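PDB 4Z9D: pertussis toxin-like subunit ArtA from Escherichia coli, which is the enzymatic A subunit of a pertussis-like AB5 toxin, binds NAD and probably ADP-ribosylates trimeric G proteins of the host cell. Local coordinates for residues E59-A64 and S143-G148; Q66-S71 and L136-F141. The protein carries 2 engineered substitutions. One frame throughout, in Å; residues are numbered along the deposited sequence.

Interaction 1 (E59-A64 and S143-G148); sequences ETYNIA and SQVSDG. With NAD (nicotinamide-adenine-dinucleotide), chain F.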
ATOM      1  N   GLU A  59      -4.591   9.358  -5.178  1.00 12.27           N
ATOM      2  CA  GLU A  59      -5.004   8.671  -3.959  1.00  9.74           C
ATOM      3  C   GLU A  59      -4.022   8.835  -2.808  1.00 11.40           C
ATOM      4  O   GLU A  59      -4.445   8.888  -1.655  1.00  8.00           O
ATOM      5  CB  GLU A  59      -5.233   7.174  -4.210  1.00 11.55           C
ATOM      6  CG  GLU A  59      -6.548   6.866  -4.934  1.00 21.30           C
ATOM      7  CD  GLU A  59      -6.834   5.372  -5.061  1.00 21.53           C
ATOM      8  OE1 GLU A  59      -6.000   4.563  -4.594  1.00 21.42           O
ATOM      9  OE2 GLU A  59      -7.902   5.012  -5.622  1.00 21.66           O
ATOM     10  N   THR A  60      -2.719   8.885  -3.089  1.00  7.84           N
ATOM     11  CA  THR A  60      -1.743   9.015  -1.996  1.00  8.53           C
ATOM     12  C   THR A  60      -1.924  10.304  -1.187  1.00 10.13           C
ATOM     13  O   THR A  60      -1.768  10.291   0.038  1.00  9.13           O
ATOM     14  CB  THR A  60      -0.289   8.965  -2.486  1.00  7.82           C
ATOM     15  OG1 THR A  60      -0.003  10.104  -3.312  1.00  8.12           O
ATOM     16  CG2 THR A  60      -0.045   7.684  -3.257  1.00 10.37           C
ATOM     17  N   TYR A  61      -2.200  11.418  -1.863  1.00  8.76           N
ATOM     18  CA  TYR A  61      -2.438  12.670  -1.136  1.00 11.76           C
ATOM     19  C   TYR A  61      -3.631  12.578  -0.184  1.00  8.12           C
ATOM     20  O   TYR A  61      -3.620  13.153   0.917  1.00 10.95           O
ATOM     21  CB  TYR A  61      -2.651  13.827  -2.110  1.00  8.04           C
ATOM     22  CG  TYR A  61      -1.400  14.201  -2.853  1.00 10.25           C
ATOM     23  CD1 TYR A  61      -0.373  14.886  -2.211  1.00 12.40           C
ATOM     24  CD2 TYR A  61      -1.231  13.854  -4.185  1.00  8.79           C
ATOM     25  CE1 TYR A  61       0.785  15.237  -2.884  1.00 12.71           C
ATOM     26  CE2 TYR A  61      -0.073  14.197  -4.871  1.00  9.06           C
ATOM     27  CZ  TYR A  61       0.928  14.888  -4.213  1.00 14.51           C
ATOM     28  OH  TYR A  61       2.074  15.225  -4.888  1.00 15.68           O
ATOM     29  N   ASN A  62      -4.664  11.870  -0.615  1.00  8.22           N
ATOM     30  CA  ASN A  62      -5.871  11.723   0.187  1.00 10.35           C
ATOM     31  C   ASN A  62      -5.667  10.800   1.373  1.00 10.82           C
ATOM     32  O   ASN A  62      -6.186  11.045   2.457  1.00 11.56           O
ATOM     33  CB  ASN A  62      -7.016  11.214  -0.674  1.00 11.51           C
ATOM     34  CG  ASN A  62      -7.490  12.248  -1.682  1.00 11.34           C
ATOM     35  OD1 ASN A  62      -7.314  13.460  -1.488  1.00 11.08           O
ATOM     36  ND2 ASN A  62      -8.097  11.775  -2.767  1.00  6.90           N
ATOM     37  N   ILE A  63      -4.932   9.714   1.155  1.00  7.68           N
ATOM     38  CA  ILE A  63      -4.522   8.839   2.253  1.00  9.88           C
ATOM     39  C   ILE A  63      -3.685   9.610   3.286  1.00 11.56           C
ATOM     40  O   ILE A  63      -3.902   9.494   4.496  1.00 11.55           O
ATOM     41  CB  ILE A  63      -3.723   7.626   1.717  1.00 11.43           C
ATOM     42  CG1 ILE A  63      -4.640   6.704   0.910  1.00 11.70           C
ATOM     43  CG2 ILE A  63      -3.059   6.849   2.850  1.00 12.34           C
ATOM     44  CD1 ILE A  63      -3.879   5.662   0.078  1.00 15.19           C
ATOM     45  N   ALA A  64      -2.730  10.401   2.806  1.00  8.57           N
ATOM     46  CA  ALA A  64      -1.900  11.192   3.704  1.00  8.30           C
ATOM     47  C   ALA A  64      -2.745  12.203   4.495  1.00 11.58           C
ATOM     48  O   ALA A  64      -2.509  12.417   5.687  1.00  8.85           O
ATOM     49  CB  ALA A  64      -0.830  11.907   2.935  1.00 10.24           C
ATOM     50  N   SER A 143      -6.180  22.145   4.931  1.00 14.62           N
ATOM     51  CA  SER A 143      -6.163  20.719   4.596  1.00 11.84           C
ATOM     52  C   SER A 143      -5.404  20.456   3.291  1.00 13.70           C
ATOM     53  O   SER A 143      -5.905  19.794   2.380  1.00 12.05           O
ATOM     54  CB  SER A 143      -7.608  20.202   4.526  1.00 11.97           C
ATOM     55  OG  SER A 143      -7.685  18.798   4.432  1.00 12.60           O
ATOM     56  N   GLN A 144      -4.189  20.993   3.212  1.00 10.97           N
ATOM     57  CA  GLN A 144      -3.397  20.980   1.983  1.00 10.77           C
ATOM     58  C   GLN A 144      -2.153  20.095   2.131  1.00 13.02           C
ATOM     59  O   GLN A 144      -1.347  20.285   3.043  1.00 12.24           O
ATOM     60  CB  GLN A 144      -2.997  22.415   1.597  1.00 11.89           C
ATOM     61  CG  GLN A 144      -2.686  22.626   0.103  1.00 12.44           C
ATOM     62  CD  GLN A 144      -1.422  21.910  -0.371  1.00 12.59           C
ATOM     63  OE1 GLN A 144      -0.372  21.972   0.275  1.00 16.21           O
ATOM     64  NE2 GLN A 144      -1.519  21.238  -1.516  1.00 10.98           N
ATOM     65  N   VAL A 145      -2.017  19.112   1.251  1.00 10.82           N
ATOM     66  CA  VAL A 145      -0.862  18.217   1.282  1.00  8.62           C
ATOM     67  C   VAL A 145      -0.014  18.466   0.039  1.00 11.39           C
ATOM     68  O   VAL A 145      -0.525  18.425  -1.075  1.00  8.54           O
ATOM     69  CB  VAL A 145      -1.286  16.730   1.323  1.00 10.00           C
ATOM     70  CG1 VAL A 145      -0.063  15.834   1.468  1.00  8.67           C
ATOM     71  CG2 VAL A 145      -2.274  16.478   2.462  1.00 11.30           C
ATOM     72  N   SER A 146       1.276  18.727   0.229  1.00  9.35           N
ATOM     73  CA  SER A 146       2.188  18.938  -0.900  1.00 13.21           C
ATOM     74  C   SER A 146       3.466  18.109  -0.771  1.00 13.43           C
ATOM     75  O   SER A 146       3.709  17.489   0.259  1.00 12.29           O
ATOM     76  CB  SER A 146       2.577  20.418  -1.012  1.00 15.96           C
ATOM     77  OG  SER A 146       1.469  21.226  -1.379  1.00 23.62           O
ATOM     78  N   ASP A 147       4.268  18.101  -1.829  1.00 14.12           N
ATOM     79  CA  ASP A 147       5.559  17.402  -1.832  1.00 11.84           C
ATOM     80  C   ASP A 147       6.650  18.249  -1.201  1.00 17.89           C
ATOM     81  O   ASP A 147       6.864  19.392  -1.615  1.00 17.86           O
ATOM     82  CB  ASP A 147       5.979  17.027  -3.255  1.00 13.88           C
ATOM     83  CG  ASP A 147       5.126  15.934  -3.856  1.00 19.40           C
ATOM     84  OD1 ASP A 147       5.527  15.410  -4.919  1.00 17.98           O
ATOM     85  OD2 ASP A 147       4.072  15.586  -3.274  1.00 19.17           O
ATOM     86  N   GLY A 148       7.325  17.689  -0.198  1.00 14.89           N
ATOM     87  CA  GLY A 148       8.537  18.282   0.348  1.00 11.62           C
ATOM     88  C   GLY A 148       9.759  17.699  -0.341  1.00 16.05           C
ATOM     89  O   GLY A 148       9.688  17.306  -1.506  1.00 15.03           O
TER
HETATM   90  PA  NAD F 202      -0.185  -0.031   8.113  1.00 18.45           P
HETATM   91  O1A NAD F 202       0.523  -0.874   7.115  1.00 18.11           O
HETATM   92  O2A NAD F 202      -0.542  -0.605   9.436  1.00 23.19           O
HETATM   93  O5B NAD F 202       0.706   1.320   8.307  1.00 20.54           O
HETATM   94  C5B NAD F 202       0.411   2.355   9.259  1.00 17.85           C
HETATM   95  C4B NAD F 202       1.711   2.659  10.033  1.00 21.31           C
HETATM   96  O4B NAD F 202       2.084   1.520  10.866  1.00 22.77           O
HETATM   97  C3B NAD F 202       2.850   2.786   9.068  1.00 19.75           C
HETATM   98  O3B NAD F 202       2.800   4.123   8.482  1.00 21.62           O
HETATM   99  C2B NAD F 202       3.997   2.658  10.030  1.00 20.34           C
HETATM  100  O2B NAD F 202       3.958   3.772  10.905  1.00 21.14           O
HETATM  101  C1B NAD F 202       3.539   1.434  10.839  1.00 24.13           C
HETATM  102  N9A NAD F 202       3.798   0.059  10.282  1.00 20.96           N
HETATM  103  C8A NAD F 202       3.272  -0.633   9.272  1.00 20.06           C
HETATM  104  N7A NAD F 202       3.850  -1.836   9.253  1.00 19.34           N
HETATM  105  C5A NAD F 202       4.721  -1.903  10.264  1.00 22.05           C
HETATM  106  C6A NAD F 202       5.549  -2.875  10.689  1.00 21.39           C
HETATM  107  N6A NAD F 202       5.534  -4.016  10.003  1.00 18.66           N
HETATM  108  N1A NAD F 202       6.359  -2.716  11.748  1.00 21.41           N
HETATM  109  C2A NAD F 202       6.326  -1.500  12.429  1.00 29.33           C
HETATM  110  N3A NAD F 202       5.459  -0.500  11.969  1.00 22.35           N
HETATM  111  C4A NAD F 202       4.677  -0.727  10.900  1.00 22.76           C
HETATM  112  O3  NAD F 202      -1.519   0.523   7.473  1.00 14.58           O
HETATM  113  PN  NAD F 202      -1.597   1.173   5.985  1.00 16.80           P
HETATM  114  O1N NAD F 202      -0.674   0.469   5.053  1.00 17.73           O
HETATM  115  O2N NAD F 202      -1.566   2.647   6.106  1.00 20.91           O
HETATM  116  O5D NAD F 202      -3.068   0.696   5.608  1.00 19.02           O
HETATM  117  C5D NAD F 202      -4.203   1.005   6.428  1.00 22.02           C
HETATM  118  C4D NAD F 202      -5.467   1.033   5.561  1.00 18.57           C
HETATM  119  O4D NAD F 202      -5.138   1.938   4.451  1.00 16.99           O
HETATM  120  C3D NAD F 202      -5.768  -0.345   4.944  1.00 15.83           C
HETATM  121  O3D NAD F 202      -7.167  -0.485   4.672  1.00 20.61           O
HETATM  122  C2D NAD F 202      -5.025  -0.199   3.631  1.00 16.63           C
HETATM  123  O2D NAD F 202      -5.493  -1.156   2.655  1.00 20.25           O
HETATM  124  C1D NAD F 202      -5.357   1.230   3.218  1.00 18.82           C
HETATM  125  N1N NAD F 202      -4.405   1.679   2.140  1.00 16.07           N
HETATM  126  C2N NAD F 202      -3.159   2.262   2.482  1.00 12.48           C
HETATM  127  C3N NAD F 202      -2.232   2.653   1.515  1.00 12.48           C
HETATM  128  C7N NAD F 202      -1.004   3.245   1.868  1.00 12.36           C
HETATM  129  O7N NAD F 202      -0.296   3.847   0.891  1.00 11.53           O
HETATM  130  N7N NAD F 202      -0.629   3.229   3.150  1.00 11.22           N
HETATM  131  C4N NAD F 202      -2.553   2.453   0.175  1.00 13.94           C
HETATM  132  C5N NAD F 202      -3.776   1.886  -0.181  1.00 13.43           C
HETATM  133  C6N NAD F 202      -4.700   1.486   0.780  1.00 14.43           C
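Y61 and A64, on one flank of helix 57-68, pack against V145 on strand 144-152, an edge strand of the four-stranded antiparallel sheet in this ADP-ribosyltransferase fold. The short axes of 59-64 and 144-148 approach to 8.7 Å with N-to-C directions 122° apart, so the helix lies aslant across the strand, and the CA atoms of Y61 and V145 come within 6.3 Å of each other.

The tight part is apolar. V145 CG1 sits in the plane of the Y61 ring, at its edge, 3.8 Å from Y61 CD1. This methyl is placed there by a first torsion of -175°, which sets CG1 anti to the backbone N; it also reaches A64 CB, at a longer 4.3 Å. V145 is buried, and its side chain continues onto Y138 of the adjacent strand.

Toward solvent the contact becomes polar and sparse. At the exposed D147 a single hydrogen bond takes over from the packing, while S146 turns its side chain from the helix and bonds Q144 OE1 through its OG. D147 OD1 is salt-bridged to R79, which probably favours a charged carboxylate and fixes its OD1 side.

I63, on the same helix, meets the NAD substrate: I63 CD1 lies 3.5 Å from NAD C4N, on the nicotinamide ring. On the strand side, Y61 OH donates to D147 OD2 over 2.6 Å; ring and carboxylate are turned only slightly against each other, and the hydroxyl oxygen stands 39° out of the carboxylate plane.

Interaction 2 (Q66-S71 and L136-F141); sequences QYYSSS and LTYDRF. With NAD (nicotinamide-adenine-dinucleotide), chain F.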
ATOM      1  N   GLN A  66      -5.840  11.926   5.387  1.00 12.03           N
ATOM      2  CA  GLN A  66      -6.580  11.154   6.374  1.00 15.72           C
ATOM      3  C   GLN A  66      -5.730  10.932   7.624  1.00 16.66           C
ATOM      4  O   GLN A  66      -6.193  11.136   8.749  1.00 17.11           O
ATOM      5  CB  GLN A  66      -7.014   9.817   5.762  1.00 17.03           C
ATOM      6  CG  GLN A  66      -7.798   8.900   6.683  1.00 24.67           C
ATOM      7  CD  GLN A  66      -7.872   7.471   6.156  1.00 31.44           C
ATOM      8  OE1 GLN A  66      -7.510   7.197   5.008  1.00 29.01           O
ATOM      9  NE2 GLN A  66      -8.330   6.553   7.002  1.00 44.75           N
ATOM     10  N   TYR A  67      -4.472  10.553   7.420  1.00 12.94           N
ATOM     11  CA  TYR A  67      -3.568  10.300   8.530  1.00 15.75           C
ATOM     12  C   TYR A  67      -3.160  11.587   9.241  1.00 16.73           C
ATOM     13  O   TYR A  67      -3.182  11.652  10.465  1.00 16.68           O
ATOM     14  CB  TYR A  67      -2.333   9.549   8.039  1.00 12.88           C
ATOM     15  CG  TYR A  67      -2.654   8.166   7.507  1.00 16.21           C
ATOM     16  CD1 TYR A  67      -3.883   7.573   7.759  1.00 20.21           C
ATOM     17  CD2 TYR A  67      -1.744   7.472   6.733  1.00 19.88           C
ATOM     18  CE1 TYR A  67      -4.190   6.321   7.273  1.00 24.26           C
ATOM     19  CE2 TYR A  67      -2.038   6.213   6.242  1.00 17.01           C
ATOM     20  CZ  TYR A  67      -3.264   5.644   6.513  1.00 24.31           C
ATOM     21  OH  TYR A  67      -3.575   4.389   6.028  1.00 27.13           O
ATOM     22  N   TYR A  68      -2.804  12.608   8.465  1.00 11.05           N
ATOM     23  CA  TYR A  68      -2.387  13.908   9.006  1.00 15.64           C
ATOM     24  C   TYR A  68      -3.443  14.565   9.884  1.00 15.71           C
ATOM     25  O   TYR A  68      -3.130  15.232  10.865  1.00 17.36           O
ATOM     26  CB  TYR A  68      -2.048  14.855   7.859  1.00 10.53           C
ATOM     27  CG  TYR A  68      -0.613  14.840   7.395  1.00 12.89           C
ATOM     28  CD1 TYR A  68      -0.312  14.793   6.036  1.00 12.93           C
ATOM     29  CD2 TYR A  68       0.435  14.908   8.297  1.00 13.75           C
ATOM     30  CE1 TYR A  68       0.996  14.787   5.594  1.00 12.99           C
ATOM     31  CE2 TYR A  68       1.748  14.905   7.866  1.00 16.86           C
ATOM     32  CZ  TYR A  68       2.021  14.850   6.510  1.00 16.93           C
ATOM     33  OH  TYR A  68       3.326  14.853   6.071  1.00 23.21           O
ATOM     34  N   SER A  69      -4.702  14.377   9.528  1.00 13.72           N
ATOM     35  CA  SER A  69      -5.767  15.086  10.210  1.00 18.19           C
ATOM     36  C   SER A  69      -6.367  14.265  11.348  1.00 20.65           C
ATOM     37  O   SER A  69      -7.325  14.687  11.976  1.00 22.03           O
ATOM     38  CB  SER A  69      -6.853  15.499   9.208  1.00 23.28           C
ATOM     39  OG  SER A  69      -7.538  14.374   8.699  1.00 25.15           O
ATOM     40  N   SER A  70      -5.823  13.076  11.591  1.00 19.52           N
ATOM     41  CA  SER A  70      -6.344  12.236  12.662  1.00 28.25           C
ATOM     42  C   SER A  70      -5.742  12.669  14.002  1.00 32.52           C
ATOM     43  O   SER A  70      -4.585  13.086  14.068  1.00 27.77           O
ATOM     44  CB  SER A  70      -6.063  10.758  12.384  1.00 24.60           C
ATOM     45  OG  SER A  70      -4.690  10.463  12.488  1.00 28.47           O
ATOM     46  N   SER A  71      -6.542  12.584  15.063  1.00 38.40           N
ATOM     47  CA  SER A  71      -6.147  13.098  16.375  1.00 38.37           C
ATOM     48  C   SER A  71      -5.031  12.261  16.959  1.00 33.15           C
ATOM     49  O   SER A  71      -5.035  11.036  16.843  1.00 32.19           O
ATOM     50  CB  SER A  71      -7.334  13.129  17.335  1.00 44.84           C
ATOM     51  OG  SER A  71      -8.220  12.062  17.065  1.00 45.73           O
ATOM     52  N   LEU A 136       6.156  14.405   2.737  1.00 12.70           N
ATOM     53  CA  LEU A 136       4.929  15.166   2.477  1.00 11.90           C
ATOM     54  C   LEU A 136       4.769  16.286   3.492  1.00 16.80           C
ATOM     55  O   LEU A 136       5.053  16.107   4.671  1.00 17.53           O
ATOM     56  CB  LEU A 136       3.698  14.251   2.501  1.00 12.02           C
ATOM     57  CG  LEU A 136       3.673  13.099   1.489  1.00 10.41           C
ATOM     58  CD1 LEU A 136       2.442  12.238   1.646  1.00 13.81           C
ATOM     59  CD2 LEU A 136       3.747  13.649   0.077  1.00 13.12           C
ATOM     60  N   THR A 137       4.383  17.468   3.026  1.00 14.01           N
ATOM     61  CA  THR A 137       4.105  18.571   3.942  1.00 13.01           C
ATOM     62  C   THR A 137       2.597  18.707   4.149  1.00 13.77           C
ATOM     63  O   THR A 137       1.817  18.398   3.247  1.00 13.39           O
ATOM     64  CB  THR A 137       4.688  19.896   3.416  1.00 16.22           C
ATOM     65  OG1 THR A 137       3.965  20.287   2.250  1.00 19.07           O
ATOM     66  CG2 THR A 137       6.171  19.727   3.051  1.00 16.94           C
ATOM     67  N   TYR A 138       2.190  19.190   5.321  1.00 14.55           N
ATOM     68  CA  TYR A 138       0.776  19.333   5.653  1.00 13.05           C
ATOM     69  C   TYR A 138       0.476  20.723   6.203  1.00 14.29           C
ATOM     70  O   TYR A 138       1.123  21.174   7.148  1.00 14.37           O
ATOM     71  CB  TYR A 138       0.358  18.282   6.673  1.00 15.18           C
ATOM     72  CG  TYR A 138      -1.108  18.283   7.033  1.00 15.54           C
ATOM     73  CD1 TYR A 138      -1.510  18.409   8.353  1.00 19.42           C
ATOM     74  CD2 TYR A 138      -2.086  18.137   6.063  1.00 16.87           C
ATOM     75  CE1 TYR A 138      -2.840  18.396   8.701  1.00 16.41           C
ATOM     76  CE2 TYR A 138      -3.428  18.128   6.401  1.00 20.29           C
ATOM     77  CZ  TYR A 138      -3.795  18.250   7.725  1.00 18.45           C
ATOM     78  OH  TYR A 138      -5.123  18.232   8.073  1.00 26.69           O
ATOM     79  N   ASP A 139      -0.482  21.401   5.578  1.00  9.24           N
ATOM     80  CA  ASP A 139      -1.004  22.671   6.090  1.00 11.27           C
ATOM     81  C   ASP A 139      -2.374  22.396   6.677  1.00 13.54           C
ATOM     82  O   ASP A 139      -3.368  22.278   5.960  1.00 13.91           O
ATOM     83  CB  ASP A 139      -1.072  23.726   4.981  1.00 12.39           C
ATOM     84  CG  ASP A 139      -1.738  25.034   5.430  1.00 18.79           C
ATOM     85  OD1 ASP A 139      -1.852  25.954   4.592  1.00 16.66           O
ATOM     86  OD2 ASP A 139      -2.121  25.157   6.610  1.00 13.51           O
ATOM     87  N   ARG A 140      -2.420  22.295   7.996  1.00 12.49           N
ATOM     88  CA  ARG A 140      -3.615  21.860   8.699  1.00 16.33           C
ATOM     89  C   ARG A 140      -4.743  22.892   8.600  1.00 13.95           C
ATOM     90  O   ARG A 140      -5.920  22.548   8.724  1.00 15.80           O
ATOM     91  CB  ARG A 140      -3.243  21.554  10.163  1.00 15.98           C
ATOM     92  CG  ARG A 140      -2.917  22.795  11.015  1.00 23.85           C
ATOM     93  CD  ARG A 140      -2.444  22.411  12.433  1.00 32.29           C
ATOM     94  NE  ARG A 140      -2.124  23.568  13.282  1.00 34.63           N
ATOM     95  CZ  ARG A 140      -0.978  24.251  13.245  1.00 38.35           C
ATOM     96  NH1 ARG A 140      -0.027  23.933  12.377  1.00 41.94           N
ATOM     97  NH2 ARG A 140      -0.789  25.279  14.067  1.00 39.48           N
ATOM     98  N   PHE A 141      -4.385  24.148   8.345  1.00 15.78           N
ATOM     99  CA  PHE A 141      -5.378  25.223   8.256  1.00 14.03           C
ATOM    100  C   PHE A 141      -6.233  25.161   6.974  1.00 16.74           C
ATOM    101  O   PHE A 141      -7.381  25.623   6.965  1.00 12.57           O
ATOM    102  CB  PHE A 141      -4.681  26.583   8.329  1.00 15.24           C
ATOM    103  CG  PHE A 141      -3.838  26.760   9.556  1.00 18.28           C
ATOM    104  CD1 PHE A 141      -4.424  26.924  10.798  1.00 22.70           C
ATOM    105  CD2 PHE A 141      -2.451  26.780   9.456  1.00 19.56           C
ATOM    106  CE1 PHE A 141      -3.646  27.079  11.924  1.00 25.96           C
ATOM    107  CE2 PHE A 141      -1.664  26.943  10.579  1.00 26.75           C
ATOM    108  CZ  PHE A 141      -2.264  27.092  11.816  1.00 22.40           C
TER
HETATM  109  PA  NAD F 202      -0.185  -0.031   8.113  1.00 18.45           P
HETATM  110  O1A NAD F 202       0.523  -0.874   7.115  1.00 18.11           O
HETATM  111  O2A NAD F 202      -0.542  -0.605   9.436  1.00 23.19           O
HETATM  112  O5B NAD F 202       0.706   1.320   8.307  1.00 20.54           O
HETATM  113  C5B NAD F 202       0.411   2.355   9.259  1.00 17.85           C
HETATM  114  C4B NAD F 202       1.711   2.659  10.033  1.00 21.31           C
HETATM  115  O4B NAD F 202       2.084   1.520  10.866  1.00 22.77           O
HETATM  116  C3B NAD F 202       2.850   2.786   9.068  1.00 19.75           C
HETATM  117  O3B NAD F 202       2.800   4.123   8.482  1.00 21.62           O
HETATM  118  C2B NAD F 202       3.997   2.658  10.030  1.00 20.34           C
HETATM  119  O2B NAD F 202       3.958   3.772  10.905  1.00 21.14           O
HETATM  120  C1B NAD F 202       3.539   1.434  10.839  1.00 24.13           C
HETATM  121  N9A NAD F 202       3.798   0.059  10.282  1.00 20.96           N
HETATM  122  C8A NAD F 202       3.272  -0.633   9.272  1.00 20.06           C
HETATM  123  N7A NAD F 202       3.850  -1.836   9.253  1.00 19.34           N
HETATM  124  C5A NAD F 202       4.721  -1.903  10.264  1.00 22.05           C
HETATM  125  C6A NAD F 202       5.549  -2.875  10.689  1.00 21.39           C
HETATM  126  N6A NAD F 202       5.534  -4.016  10.003  1.00 18.66           N
HETATM  127  N1A NAD F 202       6.359  -2.716  11.748  1.00 21.41           N
HETATM  128  C2A NAD F 202       6.326  -1.500  12.429  1.00 29.33           C
HETATM  129  N3A NAD F 202       5.459  -0.500  11.969  1.00 22.35           N
HETATM  130  C4A NAD F 202       4.677  -0.727  10.900  1.00 22.76           C
HETATM  131  O3  NAD F 202      -1.519   0.523   7.473  1.00 14.58           O
HETATM  132  PN  NAD F 202      -1.597   1.173   5.985  1.00 16.80           P
HETATM  133  O1N NAD F 202      -0.674   0.469   5.053  1.00 17.73           O
HETATM  134  O2N NAD F 202      -1.566   2.647   6.106  1.00 20.91           O
HETATM  135  O5D NAD F 202      -3.068   0.696   5.608  1.00 19.02           O
HETATM  136  C5D NAD F 202      -4.203   1.005   6.428  1.00 22.02           C
HETATM  137  C4D NAD F 202      -5.467   1.033   5.561  1.00 18.57           C
HETATM  138  O4D NAD F 202      -5.138   1.938   4.451  1.00 16.99           O
HETATM  139  C3D NAD F 202      -5.768  -0.345   4.944  1.00 15.83           C
HETATM  140  O3D NAD F 202      -7.167  -0.485   4.672  1.00 20.61           O
HETATM  141  C2D NAD F 202      -5.025  -0.199   3.631  1.00 16.63           C
HETATM  142  O2D NAD F 202      -5.493  -1.156   2.655  1.00 20.25           O
HETATM  143  C1D NAD F 202      -5.357   1.230   3.218  1.00 18.82           C
HETATM  144  N1N NAD F 202      -4.405   1.679   2.140  1.00 16.07           N
HETATM  145  C2N NAD F 202      -3.159   2.262   2.482  1.00 12.48           C
HETATM  146  C3N NAD F 202      -2.232   2.653   1.515  1.00 12.48           C
HETATM  147  C7N NAD F 202      -1.004   3.245   1.868  1.00 12.36           C
HETATM  148  O7N NAD F 202      -0.296   3.847   0.891  1.00 11.53           O
HETATM  149  N7N NAD F 202      -0.629   3.229   3.150  1.00 11.22           N
HETATM  150  C4N NAD F 202      -2.553   2.453   0.175  1.00 13.94           C
HETATM  151  C5N NAD F 202      -3.776   1.886  -0.181  1.00 13.43           C
HETATM  152  C6N NAD F 202      -4.700   1.486   0.780  1.00 14.43           C
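Y68 and Y138 form the aromatic part of this contact, in which the last turn of helix 57-68 meets the end of strand 130-139. Their ring planes are within 4° of parallel, but the centroids are 4.7 Å apart, an offset too large for much ring-on-ring stacking. Over one face of each ring lies the other tyrosine's CB: Y68 CB stands 3.5 Å from the centroid of the Y138 ring, and Y138 CB is equally close to that of Y68. Both are CH-pi contacts nearly along the ring normal, a reciprocal pairing produced by side chains that run antiparallel, each ring displaced toward the other's CB. With CG anti to the backbone N (chi1 -177°), the Y138 ring runs past the Y68 ring, over Y68 CB, and carries its hydroxyl on to S69, where Y138 OH is 3.4 Å from S69 CB.

Hydrogen bonding across the segments rests on Y68 OH, which donates to L136 O over 2.6 Å. The hydroxyl approaches from above the carbonyl plane, 62° out of it, and it also has a weak bond with the backbone N of L77.

Apolar contact is slighter, with L136 CB 4.1 Å from Y68 CE1. Turn bonds follow both the helix and the strand: S70 N and S70 OG both reach Y67 O, and D139 OD2 accepts from F141 N in an Asx turn.

The neighbouring tyrosine faces NAD, Y67 OH donating to NAD O2N at 2.7 Å. One helix end thus joins sheet and pyrophosphate in the NAD-binding cleft of a pertussis toxin-like ADP-ribosyltransferase.

How the interactions relate
Both interactions set helix 57-68 against adjacent antiparallel strands of one sheet, with centres about 8 Å apart. Interaction 1, partly buried, uses the middle of the helix and the edge strand 144-152; interaction 2 is a surface contact at the helix's C-terminal end and strand 130-139. The chemistry changes accordingly, from methyl packing with a carboxylate acceptor that is salt-bridged to R79 to aromatic face contacts with a backbone carbonyl acceptor. They meet directly: A64 CB lies 3.5 Å from L136 CD1, and S146 O and T137 N, 2.8 Å apart, probably form a hydrogen bond between the strands. Each also touches NAD, interaction 1 at the nicotinamide and interaction 2 at a phosphate oxygen.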